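Local atomic coordinates of secreted protein ESXB (Bacillus anthracis, PDB entry 4J10), a protein that is of uncertain function but, as a secreted WXG100-family protein, is probably exported by a type VII (ESX-like) secretion system. Residues E13-A18 with D78-A83. Numbering follows the deposited sequence. Where two conformers were deposited one is given.
Sequences ELERIA and DLKRIA
Leu14 lies across Leu79 at about a right angle, their branches meeting at the two CD2 methyls, 3.9 Å apart. The other methyl of Leu14, CD1, passes further over the opposing helix to CG2 of Ile82, 3.7 Å away. Leu79 reaches back in the same manner: with CG beside its own backbone N (chi1 -70°), it sends CD1 to within 3.7 Å of Ile17 CG2. The two methyls of each leucine thus reach two different side chains of the facing helix. Alanines suit the places where the backbones come close: CB of Ala18 lies 3.9 Å from CB of Leu79, and CB of Ala83 is 3.8 Å from CB of Leu14. These small residues let the nearly antiparallel axes of 13-18 and 78-83 (164°), in the two arms of the helical hairpin characteristic of WXG100 proteins, approach to 8.3 Å. Long, flexible chains suit the border: Glu15 lays its CG methylene on Ala83, and Lys80, bent at chi2 (61°), brings NZ to 2.8 Å from Glu15 OE2 in a salt bridge, although that oxygen's modelled position is doubtful. The main partner of Glu15 is Arg87, further along helix 48-90, whose Asp84 also pairs with Lys80. Trp46 and Phe54 of the second subunit pack on Leu14 and on Leu79 and Ile82, respectively. The chemistry is therefore aliphatic toward that subunit and charged along the other margin.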
ATOM      1  N   GLU A  13      19.673   5.047  12.295  1.00 17.54           N
ATOM      2  CA  GLU A  13      18.764   3.913  12.116  1.00 16.95           C
ATOM      3  C   GLU A  13      17.318   4.401  12.006  1.00 16.08           C
ATOM      4  O   GLU A  13      16.538   3.916  11.180  1.00 17.70           O
ATOM      5  CB  GLU A  13      18.879   2.905  13.261  1.00 18.15           C
ATOM      6  CG  GLU A  13      20.124   2.049  13.243  1.00 17.98           C
ATOM      7  CD  GLU A  13      20.200   1.139  12.047  1.00 21.61           C
ATOM      8  OE1 GLU A  13      19.187   0.988  11.322  1.00 23.39           O
ATOM      9  OE2 GLU A  13      21.288   0.566  11.821  1.00 21.74           O
ATOM     10  N   LEU A  14      16.953   5.357  12.851  1.00 17.28           N
ATOM     11  CA  LEU A  14      15.604   5.892  12.805  1.00 17.87           C
ATOM     12  C   LEU A  14      15.338   6.598  11.479  1.00 17.01           C
ATOM     13  O   LEU A  14      14.248   6.490  10.918  1.00 17.88           O
ATOM     14  CB  LEU A  14      15.367   6.840  13.976  1.00 19.90           C
ATOM     15  CG  LEU A  14      15.381   6.138  15.334  1.00 19.29           C
ATOM     16  CD1 LEU A  14      15.339   7.136  16.469  1.00 23.49           C
ATOM     17  CD2 LEU A  14      14.183   5.205  15.422  1.00 27.05           C
ATOM     18  N   GLU A  15      16.345   7.305  10.976  1.00 18.19           N
ATOM     19  CA  GLU A  15      16.198   7.984   9.687  1.00 17.39           C
ATOM     20  C   GLU A  15      16.111   6.996   8.524  1.00 16.59           C
ATOM     21  O   GLU A  15      15.369   7.238   7.570  1.00 17.23           O
ATOM     22  CB  GLU A  15      17.323   9.006   9.485  1.00 17.75           C
ATOM     23  CG  GLU A  15      17.162  10.211  10.407  1.00 20.48           C
ATOM     24  CD  GLU A  15      18.378  11.103  10.456  1.00 30.31           C
ATOM     25  OE1 GLU A  15      19.506  10.591  10.278  1.00 28.88           O
ATOM     26  OE2 GLU A  15      18.201  12.324  10.703  1.00 31.93           O
ATOM     27  N   ARG A  16      16.840   5.885   8.600  1.00 16.59           N
ATOM     28  CA  ARG A  16      16.762   4.848   7.573  1.00 14.25           C
ATOM     29  C   ARG A  16      15.347   4.295   7.493  1.00 14.98           C
ATOM     30  O   ARG A  16      14.748   4.186   6.411  1.00 15.84           O
ATOM     31  CB  ARG A  16      17.752   3.709   7.874  1.00 16.55           C
ATOM     32  CG  ARG A  16      17.615   2.513   6.918  1.00 17.18           C
ATOM     33  CD  ARG A  16      18.542   1.367   7.300  1.00 18.60           C
ATOM     34  NE  ARG A  16      18.221   0.775   8.597  1.00 18.88           N
ATOM     35  CZ  ARG A  16      17.256  -0.116   8.809  1.00 23.06           C
ATOM     36  NH1 ARG A  16      16.480  -0.523   7.808  1.00 22.54           N
ATOM     37  NH2 ARG A  16      17.050  -0.583  10.034  1.00 26.57           N
ATOM     38  N   ILE A  17      14.801   3.944   8.654  1.00 16.10           N
ATOM     39  CA  ILE A  17      13.450   3.393   8.712  1.00 16.85           C
ATOM     40  C   ILE A  17      12.416   4.443   8.300  1.00 15.61           C
ATOM     41  O   ILE A  17      11.483   4.140   7.542  1.00 16.75           O
ATOM     42  CB  ILE A  17      13.146   2.778  10.095  1.00 17.86           C
ATOM     43  CG1 ILE A  17      14.107   1.619  10.369  1.00 19.45           C
ATOM     44  CG2 ILE A  17      11.708   2.289  10.150  1.00 18.27           C
ATOM     45  CD1 ILE A  17      14.035   1.089  11.788  1.00 23.83           C
ATOM     46  N   ALA A  18      12.575   5.684   8.762  1.00 15.39           N
ATOM     47  CA  ALA A  18      11.701   6.776   8.320  1.00 14.82           C
ATOM     48  C   ALA A  18      11.699   6.862   6.793  1.00 16.19           C
ATOM     49  O   ALA A  18      10.647   7.040   6.175  1.00 15.82           O
ATOM     50  CB  ALA A  18      12.133   8.110   8.943  1.00 16.56           C
ATOM     51  N   ASP A  78       7.188  10.693  12.722  1.00 18.55           N
ATOM     52  CA  ASP A  78       7.411  10.394  14.136  1.00 19.86           C
ATOM     53  C   ASP A  78       8.812   9.824  14.381  1.00 17.56           C
ATOM     54  O   ASP A  78       9.462  10.167  15.376  1.00 19.27           O
ATOM     55  CB  ASP A  78       6.339   9.435  14.676  1.00 20.86           C
ATOM     56  CG  ASP A  78       4.982  10.100  14.821  1.00 27.92           C
ATOM     57  OD1 ASP A  78       4.911  11.343  14.748  1.00 27.43           O
ATOM     58  OD2 ASP A  78       3.981   9.377  15.009  1.00 37.82           O
ATOM     59  N   LEU A  79       9.273   8.963  13.474  1.00 17.45           N
ATOM     60  CA  LEU A  79      10.625   8.415  13.566  1.00 15.85           C
ATOM     61  C   LEU A  79      11.673   9.522  13.427  1.00 16.90           C
ATOM     62  O   LEU A  79      12.652   9.561  14.170  1.00 17.07           O
ATOM     63  CB  LEU A  79      10.827   7.335  12.503  1.00 15.14           C
ATOM     64  CG  LEU A  79      10.037   6.047  12.738  1.00 16.18           C
ATOM     65  CD1 LEU A  79       9.992   5.241  11.452  1.00 18.56           C
ATOM     66  CD2 LEU A  79      10.632   5.222  13.881  1.00 21.71           C
ATOM     67  N   LYS A  80      11.462  10.428  12.481  1.00 17.09           N
ATOM     68  CA  LYS A  80      12.387  11.536  12.279  1.00 17.99           C
ATOM     69  C   LYS A  80      12.421  12.472  13.496  1.00 17.77           C
ATOM     70  O   LYS A  80      13.481  12.968  13.881  1.00 18.83           O
ATOM     71  CB  LYS A  80      12.024  12.284  10.990  1.00 18.98           C
ATOM     72  CG  LYS A  80      12.804  13.554  10.721  1.00 21.64           C
ATOM     73  CD  LYS A  80      14.303  13.301  10.575  1.00 26.13           C
ATOM     74  CE  LYS A  80      14.998  14.567  10.098  1.00 25.07           C
ATOM     75  NZ  LYS A  80      16.468  14.548  10.343  1.00 34.03           N
ATOM     76  N   ARG A  81      11.266  12.700  14.111  0.51 19.72           N
ATOM     77  CA  ARG A  81      11.203  13.534  15.307  0.51 19.30           C
ATOM     78  C   ARG A  81      12.025  12.945  16.453  0.51 17.47           C
ATOM     79  O   ARG A  81      12.715  13.669  17.168  0.51 20.56           O
ATOM     80  CB  ARG A  81       9.749  13.736  15.735  0.51 20.92           C
ATOM     81  CG  ARG A  81       9.572  14.563  16.983  0.51 23.84           C
ATOM     82  CD  ARG A  81       8.238  15.292  16.957  0.51 30.99           C
ATOM     83  NE  ARG A  81       7.116  14.409  16.642  0.51 36.22           N
ATOM     84  CZ  ARG A  81       5.929  14.463  17.239  0.51 39.57           C
ATOM     85  NH1 ARG A  81       5.701  15.357  18.192  0.51 43.52           N
ATOM     86  NH2 ARG A  81       4.969  13.618  16.888  0.51 42.25           N
ATOM     87  N   ILE A  82      11.967  11.623  16.606  1.00 19.97           N
ATOM     88  CA  ILE A  82      12.759  10.966  17.637  1.00 18.05           C
ATOM     89  C   ILE A  82      14.239  10.988  17.262  1.00 17.39           C
ATOM     90  O   ILE A  82      15.097  11.204  18.121  1.00 19.24           O
ATOM     91  CB  ILE A  82      12.280   9.538  17.936  1.00 18.22           C
ATOM     92  CG1 ILE A  82      10.864   9.567  18.492  1.00 22.37           C
ATOM     93  CG2 ILE A  82      13.225   8.864  18.945  1.00 21.73           C
ATOM     94  CD1 ILE A  82      10.219   8.207  18.565  1.00 28.78           C
ATOM     95  N   ALA A  83      14.546  10.781  15.983  1.00 17.96           N
ATOM     96  CA  ALA A  83      15.934  10.886  15.528  1.00 16.74           C
ATOM     97  C   ALA A  83      16.525  12.253  15.866  1.00 18.74           C
ATOM     98  O   ALA A  83      17.634  12.349  16.396  1.00 19.06           O
ATOM     99  CB  ALA A  83      16.017  10.625  14.032  1.00 18.24           C
TER